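Long-range contacts in thioesterase (Pseudomonas aeruginosa, PDB 3QY3), which probably hydrolyses fatty acyl-CoA thioesters, as expected of a hotdog-fold thioesterase: residues Q82-L88 and Y127-K133; Y55-R60 and V97-L101; L106-L111 and P146-R152. All coordinates share one frame; numbering follows the deposited sequence. Where two conformers were deposited one is given.

Contact 1: residues Q82-L88 and Y127-K133; sequences QSLHTYL and YGEGHCK
Gln82 and His131 meet through the side-chain amide oxygen of Gln82. His131 NE2 donates to Gln82 OE1 at 3.1 Å, with an N-H...O angle of 162°. This donor lies in the amide carbonyl plane, on a lone pair, and OE1 lies in the plane of the imidazole. In the conformer given, Lys133 NZ reaches Gln82 OE1 from above the carbonyl plane, at 3.2 Å. The Gln82 and Lys133 chains then run side by side and point the same way. CG of Gln82 is anti to the backbone N (chi1 -175°) and its chain is extended, which carries the amide out to these donors. Leu84 CB packs over one face of the His131 ring in a CH-pi contact, 3.9 Å from the centroid.

The backbones behind these groups form an antiparallel ladder between strands 76-87 and 128-138. Its bonds include Leu84 N to His131 O at 2.9 Å and Thr86 N to Glu129 O at 2.8 Å. Gly130 lies across from His85, and Gly128 across from Tyr87, in non-hydrogen-bonded pairs. CE1 of His85 passes 3.7 Å from Gly128 CA. A water joins His85 NE2 to Tyr127 O, while His85 ND1 bonds to His115. Residues 82-86 also pair with a strand of the second subunit, so the sheet continues across the interface. There NE2 of Gln82 bonds to Thr86 OG1 of that subunit. The Gln82 amide thus uses its oxygen within the chain and its nitrogen between chains.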
# COMPACT_ATOMS: atom_id res chain seq x y z
N GLN A 82 10.22 -13.86 -11.75
CA GLN A 82 9.93 -12.87 -12.76
C GLN A 82 8.43 -12.59 -12.88
O GLN A 82 7.59 -13.51 -12.81
CB GLN A 82 10.50 -13.32 -14.09
CG GLN A 82 10.33 -12.26 -15.17
CD GLN A 82 10.87 -12.76 -16.47
OE1 GLN A 82 10.12 -13.34 -17.25
NE2 GLN A 82 12.16 -12.55 -16.71
N SER A 83 8.10 -11.32 -13.09
CA SER A 83 6.73 -10.91 -13.34
C SER A 83 6.67 -10.12 -14.59
O SER A 83 7.46 -9.19 -14.74
CB SER A 83 6.24 -9.96 -12.21
OG SER A 83 6.11 -10.70 -10.95
N LEU A 84 5.70 -10.44 -15.45
CA LEU A 84 5.44 -9.68 -16.65
C LEU A 84 3.97 -9.37 -16.68
O LEU A 84 3.13 -10.24 -16.46
CB LEU A 84 5.81 -10.48 -17.90
CG LEU A 84 5.31 -9.86 -19.23
CD1 LEU A 84 6.14 -8.74 -19.61
CD2 LEU A 84 5.28 -10.91 -20.41
N HIS A 85 3.63 -8.10 -16.92
CA HIS A 85 2.27 -7.74 -17.04
C HIS A 85 2.08 -6.69 -18.10
O HIS A 85 2.77 -5.66 -18.08
CB HIS A 85 1.69 -7.22 -15.71
CG HIS A 85 0.22 -6.95 -15.76
ND1 HIS A 85 -0.71 -7.94 -15.62
CD2 HIS A 85 -0.47 -5.80 -15.84
CE1 HIS A 85 -1.91 -7.42 -15.74
NE2 HIS A 85 -1.79 -6.12 -15.82
N THR A 86 1.12 -6.93 -18.98
CA THR A 86 0.69 -5.99 -19.99
C THR A 86 -0.66 -5.38 -19.61
O THR A 86 -1.61 -6.12 -19.34
CB THR A 86 0.56 -6.69 -21.36
OG1 THR A 86 1.82 -7.23 -21.68
CG2 THR A 86 0.17 -5.70 -22.43
N TYR A 87 -0.70 -4.04 -19.56
CA TYR A 87 -1.83 -3.24 -19.14
C TYR A 87 -2.64 -2.88 -20.38
O TYR A 87 -2.20 -2.15 -21.29
CB TYR A 87 -1.44 -1.92 -18.42
CG TYR A 87 -0.59 -2.14 -17.20
CD1 TYR A 87 -1.15 -2.17 -15.93
CD2 TYR A 87 0.78 -2.26 -17.31
CE1 TYR A 87 -0.36 -2.39 -14.83
CE2 TYR A 87 1.59 -2.47 -16.18
CZ TYR A 87 0.98 -2.52 -14.96
OH TYR A 87 1.77 -2.69 -13.88
N LEU A 88 -3.88 -3.33 -20.40
CA LEU A 88 -4.71 -3.12 -21.57
C LEU A 88 -5.90 -2.21 -21.35
O LEU A 88 -6.27 -1.43 -22.25
CB LEU A 88 -5.16 -4.49 -22.11
CG LEU A 88 -4.01 -5.40 -22.55
CD1 LEU A 88 -4.46 -6.84 -22.84
CD2 LEU A 88 -3.30 -4.75 -23.71
N TYR A 127 -8.30 -6.93 -19.34
CA TYR A 127 -7.82 -5.71 -18.77
C TYR A 127 -6.33 -5.75 -18.67
O TYR A 127 -5.68 -4.71 -18.72
CB TYR A 127 -8.48 -5.47 -17.42
CG TYR A 127 -9.88 -4.98 -17.57
CD1 TYR A 127 -10.86 -5.81 -18.05
CD2 TYR A 127 -10.22 -3.69 -17.23
CE1 TYR A 127 -12.18 -5.34 -18.25
CE2 TYR A 127 -11.52 -3.23 -17.37
CZ TYR A 127 -12.50 -4.05 -17.91
OH TYR A 127 -13.81 -3.60 -18.14
N GLY A 128 -5.79 -6.95 -18.52
CA GLY A 128 -4.34 -7.13 -18.50
C GLY A 128 -4.00 -8.62 -18.58
O GLY A 128 -4.88 -9.46 -18.45
N GLU A 129 -2.77 -8.93 -18.92
CA GLU A 129 -2.34 -10.32 -19.07
C GLU A 129 -0.84 -10.38 -18.92
O GLU A 129 -0.13 -9.44 -19.19
CB GLU A 129 -2.75 -10.93 -20.43
CG GLU A 129 -2.29 -10.12 -21.60
CD GLU A 129 -2.68 -10.73 -23.01
OE1 GLU A 129 -3.72 -11.40 -23.13
OE2 GLU A 129 -1.93 -10.48 -23.96
N GLY A 130 -0.34 -11.52 -18.58
CA GLY A 130 1.08 -11.69 -18.47
C GLY A 130 1.43 -13.06 -17.88
O GLY A 130 0.71 -14.05 -18.06
N HIS A 131 2.50 -13.09 -17.11
CA HIS A 131 2.90 -14.34 -16.45
C HIS A 131 3.75 -14.01 -15.22
O HIS A 131 4.24 -12.86 -15.07
CB HIS A 131 3.68 -15.27 -17.40
CG HIS A 131 5.06 -14.81 -17.68
ND1 HIS A 131 5.46 -14.42 -18.93
CD2 HIS A 131 6.13 -14.59 -16.85
CE1 HIS A 131 6.73 -14.04 -18.88
NE2 HIS A 131 7.14 -14.10 -17.63
N CYS A 132 3.90 -15.05 -14.37
CA CYS A 132 4.74 -15.06 -13.19
C CYS A 132 5.53 -16.37 -13.22
O CYS A 132 4.91 -17.48 -13.19
CB CYS A 132 3.83 -14.98 -11.93
SG CYS A 132 4.63 -14.87 -10.36
N LYS A 133 6.85 -16.27 -13.27
CA LYS A 133 7.70 -17.44 -13.20
C LYS A 133 8.04 -17.70 -11.75
O LYS A 133 8.58 -16.82 -11.10
CB LYS A 133 8.98 -17.21 -13.99
CG LYS A 133 8.72 -16.82 -15.44
CD LYS A 133 10.05 -16.74 -16.23
CE LYS A 133 9.80 -16.79 -17.75
NZ LYS A 133 10.87 -16.12 -18.57
O HOH W 1 -4.09 -4.56 -15.89
O HOH W 2 2.13 -9.89 -21.31

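Contact 2: residues Y55-R60 and V97-L101; sequences YLEEAR and VVVEL
Ala59 and Val99 meet where the central helix of the hotdog fold, residues 51-66, lies against the curved sheet that wraps it. The segment 55-60 crosses strand segment 97-101 at -56°, with axes 8.8 Å apart. The interface is apolar.

Packing is tightest at Val99. Its CG1 is anti to the backbone N (chi1 179°) and reaches the helix between Ala59 and Leu56. Val99 CG1 lies 3.5 Å from Ala59 CB, closer than usual for two carbons, and 3.8 Å from Leu56 CD2. The short Ala59 side chain is consistent with this close approach.

The Leu101 end is looser. Leu101 CD1 rests against the helix backbone, 3.8 Å from Ala59 O, and also lies near the backbone N and CG of partly exposed Arg60. Glu58 leads away from strand segment 97-101 toward a third subunit, where it bonds to Trp38 N and His93 of that chain. Glu100 points away from the helix and forms a salt bridge with Arg116. Tyr55 makes a separate, buried contact at the other end. Its hydroxyl bonds to Asp40, while Tyr55 CE2 meets Val97 CG2 obliquely at 3.8 Å.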
# COMPACT_ATOMS: atom_id res chain seq x y z
N TYR A 55 -3.04 -7.90 -6.78
CA TYR A 55 -4.14 -8.77 -7.20
C TYR A 55 -3.66 -10.13 -7.67
O TYR A 55 -4.20 -11.19 -7.23
CB TYR A 55 -5.00 -8.10 -8.28
CG TYR A 55 -5.59 -6.74 -7.97
CD1 TYR A 55 -5.75 -6.29 -6.69
CD2 TYR A 55 -6.05 -5.92 -9.00
CE1 TYR A 55 -6.26 -4.99 -6.39
CE2 TYR A 55 -6.63 -4.68 -8.72
CZ TYR A 55 -6.75 -4.24 -7.42
OH TYR A 55 -7.28 -2.99 -7.26
N LEU A 56 -2.59 -10.12 -8.46
CA LEU A 56 -1.97 -11.37 -8.97
C LEU A 56 -1.39 -12.20 -7.82
O LEU A 56 -1.60 -13.41 -7.72
CB LEU A 56 -0.90 -11.07 -10.00
CG LEU A 56 -1.44 -10.50 -11.31
CD1 LEU A 56 -0.25 -9.98 -12.11
CD2 LEU A 56 -2.26 -11.50 -12.12
N GLU A 57 -0.72 -11.51 -6.87
CA GLU A 57 -0.26 -12.17 -5.67
C GLU A 57 -1.36 -12.82 -4.87
O GLU A 57 -1.23 -13.99 -4.48
CB GLU A 57 0.44 -11.15 -4.75
CG GLU A 57 0.93 -11.68 -3.43
CD GLU A 57 1.46 -10.55 -2.62
OE1 GLU A 57 0.65 -9.77 -2.09
OE2 GLU A 57 2.68 -10.36 -2.59
N GLU A 58 -2.46 -12.10 -4.66
CA GLU A 58 -3.61 -12.66 -3.94
C GLU A 58 -4.16 -13.92 -4.63
O GLU A 58 -4.47 -14.91 -3.96
CB GLU A 58 -4.68 -11.61 -3.73
CG GLU A 58 -5.75 -12.11 -2.79
CD GLU A 58 -5.23 -12.35 -1.34
OE1 GLU A 58 -4.12 -11.84 -1.01
OE2 GLU A 58 -5.95 -13.00 -0.57
N ALA A 59 -4.23 -13.88 -5.94
CA ALA A 59 -4.77 -15.01 -6.70
C ALA A 59 -3.84 -16.21 -6.52
O ALA A 59 -4.33 -17.35 -6.28
CB ALA A 59 -4.93 -14.66 -8.15
N ARG A 60 -2.52 -16.00 -6.64
CA ARG A 60 -1.58 -17.14 -6.42
C ARG A 60 -1.63 -17.66 -5.02
O ARG A 60 -1.62 -18.90 -4.78
CB ARG A 60 -0.09 -16.79 -6.69
CG ARG A 60 0.27 -16.36 -8.02
CD ARG A 60 1.84 -16.24 -8.09
NE ARG A 60 2.45 -15.26 -7.15
CZ ARG A 60 2.55 -13.96 -7.39
NH1 ARG A 60 3.16 -13.21 -6.52
NH2 ARG A 60 1.98 -13.40 -8.47
N VAL A 97 -12.00 -7.45 -9.60
CA VAL A 97 -11.09 -7.98 -10.59
C VAL A 97 -11.15 -9.50 -10.55
O VAL A 97 -11.16 -10.08 -9.50
CB VAL A 97 -9.64 -7.47 -10.38
CG1 VAL A 97 -8.63 -8.28 -11.21
CG2 VAL A 97 -9.57 -5.94 -10.72
N VAL A 98 -11.16 -10.12 -11.71
CA VAL A 98 -11.17 -11.56 -11.84
C VAL A 98 -9.83 -11.90 -12.41
O VAL A 98 -9.42 -11.42 -13.48
CB VAL A 98 -12.35 -12.10 -12.76
CG1 VAL A 98 -12.26 -13.61 -12.95
CG2 VAL A 98 -13.72 -11.74 -12.13
N VAL A 99 -9.11 -12.71 -11.65
CA VAL A 99 -7.80 -13.17 -12.05
C VAL A 99 -7.89 -14.65 -12.42
O VAL A 99 -8.23 -15.52 -11.59
CB VAL A 99 -6.77 -13.08 -10.90
CG1 VAL A 99 -5.40 -13.60 -11.40
CG2 VAL A 99 -6.59 -11.59 -10.42
N GLU A 100 -7.62 -14.97 -13.67
CA GLU A 100 -7.49 -16.35 -14.12
C GLU A 100 -6.02 -16.73 -14.23
O GLU A 100 -5.24 -16.02 -14.89
CB GLU A 100 -8.13 -16.53 -15.50
CG GLU A 100 -9.62 -16.21 -15.52
CD GLU A 100 -10.25 -16.27 -16.91
OE1 GLU A 100 -9.58 -16.05 -17.92
OE2 GLU A 100 -11.44 -16.51 -16.96
N LEU A 101 -5.67 -17.82 -13.54
CA LEU A 101 -4.35 -18.42 -13.59
C LEU A 101 -4.36 -19.72 -14.42
O LEU A 101 -5.14 -20.65 -14.16
CB LEU A 101 -3.85 -18.71 -12.20
CG LEU A 101 -3.72 -17.55 -11.19
CD1 LEU A 101 -3.27 -18.09 -9.81
CD2 LEU A 101 -2.80 -16.46 -11.76

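Contact 3: residues L106-L111 and P146-R152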
# COMPACT_ATOMS: atom_id res chain seq x y z
N LEU A 106 6.14 -26.17 -17.11
CA LEU A 106 6.56 -26.76 -15.88
C LEU A 106 7.95 -27.36 -16.06
O LEU A 106 8.19 -28.19 -16.95
CB LEU A 106 5.55 -27.83 -15.50
CG LEU A 106 5.79 -28.64 -14.23
CD1 LEU A 106 5.64 -27.85 -12.99
CD2 LEU A 106 4.84 -29.87 -14.30
N GLY A 107 8.87 -26.93 -15.21
CA GLY A 107 10.22 -27.48 -15.16
C GLY A 107 10.30 -28.41 -13.97
O GLY A 107 9.29 -28.63 -13.26
N THR A 108 11.48 -28.93 -13.69
CA THR A 108 11.63 -29.76 -12.51
C THR A 108 11.36 -28.99 -11.21
O THR A 108 10.77 -29.55 -10.28
CB THR A 108 13.02 -30.45 -12.47
OG1 THR A 108 14.03 -29.44 -12.54
CG2 THR A 108 13.12 -31.37 -13.63
N SER A 109 11.75 -27.72 -11.15
CA SER A 109 11.57 -26.89 -9.94
C SER A 109 11.01 -25.49 -10.26
O SER A 109 11.13 -24.57 -9.45
CB SER A 109 12.90 -26.70 -9.25
OG SER A 109 13.81 -26.11 -10.15
N SER A 110 10.39 -25.32 -11.40
CA SER A 110 9.85 -24.01 -11.78
C SER A 110 8.55 -24.20 -12.50
O SER A 110 8.27 -25.27 -13.08
CB SER A 110 10.86 -23.25 -12.64
OG SER A 110 11.15 -23.93 -13.84
N LEU A 111 7.74 -23.14 -12.50
CA LEU A 111 6.49 -23.17 -13.18
C LEU A 111 6.21 -21.76 -13.62
O LEU A 111 6.31 -20.84 -12.79
CB LEU A 111 5.35 -23.61 -12.21
CG LEU A 111 3.89 -23.43 -12.71
CD1 LEU A 111 3.57 -24.36 -13.90
CD2 LEU A 111 2.85 -23.73 -11.55
N PRO A 146 12.32 -29.73 -5.89
CA PRO A 146 11.27 -30.05 -6.85
C PRO A 146 9.91 -29.40 -6.58
O PRO A 146 9.55 -29.06 -5.45
CB PRO A 146 11.20 -31.59 -6.80
CG PRO A 146 12.49 -32.02 -6.14
CD PRO A 146 12.81 -30.92 -5.18
N VAL A 147 9.16 -29.16 -7.64
CA VAL A 147 7.78 -28.70 -7.53
C VAL A 147 6.98 -29.80 -6.78
O VAL A 147 7.21 -30.99 -7.00
CB VAL A 147 7.22 -28.43 -8.95
CG1 VAL A 147 5.76 -28.05 -8.91
CG2 VAL A 147 8.04 -27.37 -9.67
N PRO A 148 6.07 -29.41 -5.87
CA PRO A 148 5.25 -30.35 -5.10
C PRO A 148 4.44 -31.26 -6.01
O PRO A 148 4.09 -30.88 -7.13
CB PRO A 148 4.28 -29.43 -4.35
CG PRO A 148 5.01 -28.11 -4.25
CD PRO A 148 5.78 -28.01 -5.52
N ASP A 149 4.13 -32.44 -5.50
CA ASP A 149 3.38 -33.42 -6.25
C ASP A 149 2.03 -32.89 -6.70
O ASP A 149 1.56 -33.21 -7.78
CB ASP A 149 3.15 -34.65 -5.37
CG ASP A 149 4.45 -35.37 -5.04
OD1 ASP A 149 5.41 -35.20 -5.87
OD2 ASP A 149 4.49 -36.11 -3.99
N SER A 150 1.41 -32.10 -5.84
CA SER A 150 0.07 -31.58 -6.11
C SER A 150 0.01 -30.77 -7.42
O SER A 150 -0.93 -30.92 -8.23
CB SER A 150 -0.39 -30.71 -4.92
OG SER A 150 0.50 -29.63 -4.72
N ILE A 151 1.04 -29.97 -7.65
CA ILE A 151 1.11 -29.15 -8.86
C ILE A 151 1.45 -29.98 -10.08
O ILE A 151 0.79 -29.86 -11.11
CB ILE A 151 2.08 -27.97 -8.67
CG1 ILE A 151 1.46 -27.02 -7.65
CG2 ILE A 151 2.37 -27.25 -10.00
CD1 ILE A 151 2.41 -26.10 -7.05
N ARG A 152 2.41 -30.90 -9.94
CA ARG A 152 2.68 -31.83 -11.01
C ARG A 152 1.39 -32.59 -11.34
O ARG A 152 1.03 -32.67 -12.50
CB ARG A 152 3.83 -32.76 -10.63
CG ARG A 152 5.18 -32.01 -10.51
CD ARG A 152 6.32 -32.93 -10.06
NE ARG A 152 7.64 -32.39 -10.42
CZ ARG A 152 8.79 -32.68 -9.80
NH1 ARG A 152 8.81 -33.52 -8.75
NH2 ARG A 152 9.93 -32.13 -10.22
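The guanidinium of Arg152 reaches back to the turn at Thr108. Over one of its faces, offset toward the rim, lies Val147 O of its own segment, 3.3 Å above the plane. Thr108 CA sits at the edge, in plane. Thr108 O approaches obliquely, 2.7 Å from Arg152 NH2. The Arg152 chain is extended from CG to NE, which brings its end from the first turn of helix 149-155 to the turn.

Thr108 O also accepts a hydrogen bond from Val147 N, 3.1 Å long with an N-H...O angle of 168°. The donor lies in the carbonyl plane. This bond ties the incoming loop to the turn. Pro146 CA adds a CA-H...O contact to the same oxygen.

Val147 follows with both its methyls. Val147 CG2 is anti to the carbonyl carbon and lies against the turn backbone, 3.6 Å from Ser109 CA. Val147 CG1 and Val147 CG2 both approach Leu106 CD1, each at 4.1 Å. Deeper in, Leu111 CD2 meets Ile151 CG2 at 3.9 Å. Trp63 of helix 51-66 packs on both Leu111 and Ile151, and Trp136 of strand 128-138 covers Val147 and Ile151. Polar contacts therefore lie at the exposed turn, and apolar ones lead inward.

Pro148 takes the N-cap position of helix 149-155, one residue after Val147. Residues 107-109 turn between strands 96-106 and 110-119, which form a beta hairpin. The C-terminal helix docks beside this hairpin, at one end of the hotdog sheet.

How the contacts relate
Contact 2 is the buried core, where helix 51-66 meets the sheet through apolar side chains. Contact 1 is partly buried and rests on backbone bonding, with a polar side-chain cluster on one face and the second subunit continuing the sheet. Contact 3 lies farthest out, about 16 Å between its centre and that of the chain, and mixes a backbone bond with apolar packing. No other chain of the assembly touches it. All three reach the same sheet. Contacts 1 and 2 touch directly, with Leu56 CD1 packed 4.1 Å from His85 ND1. Contact 3 touches neither, but its strand 110-119 lies beside strands of both the others.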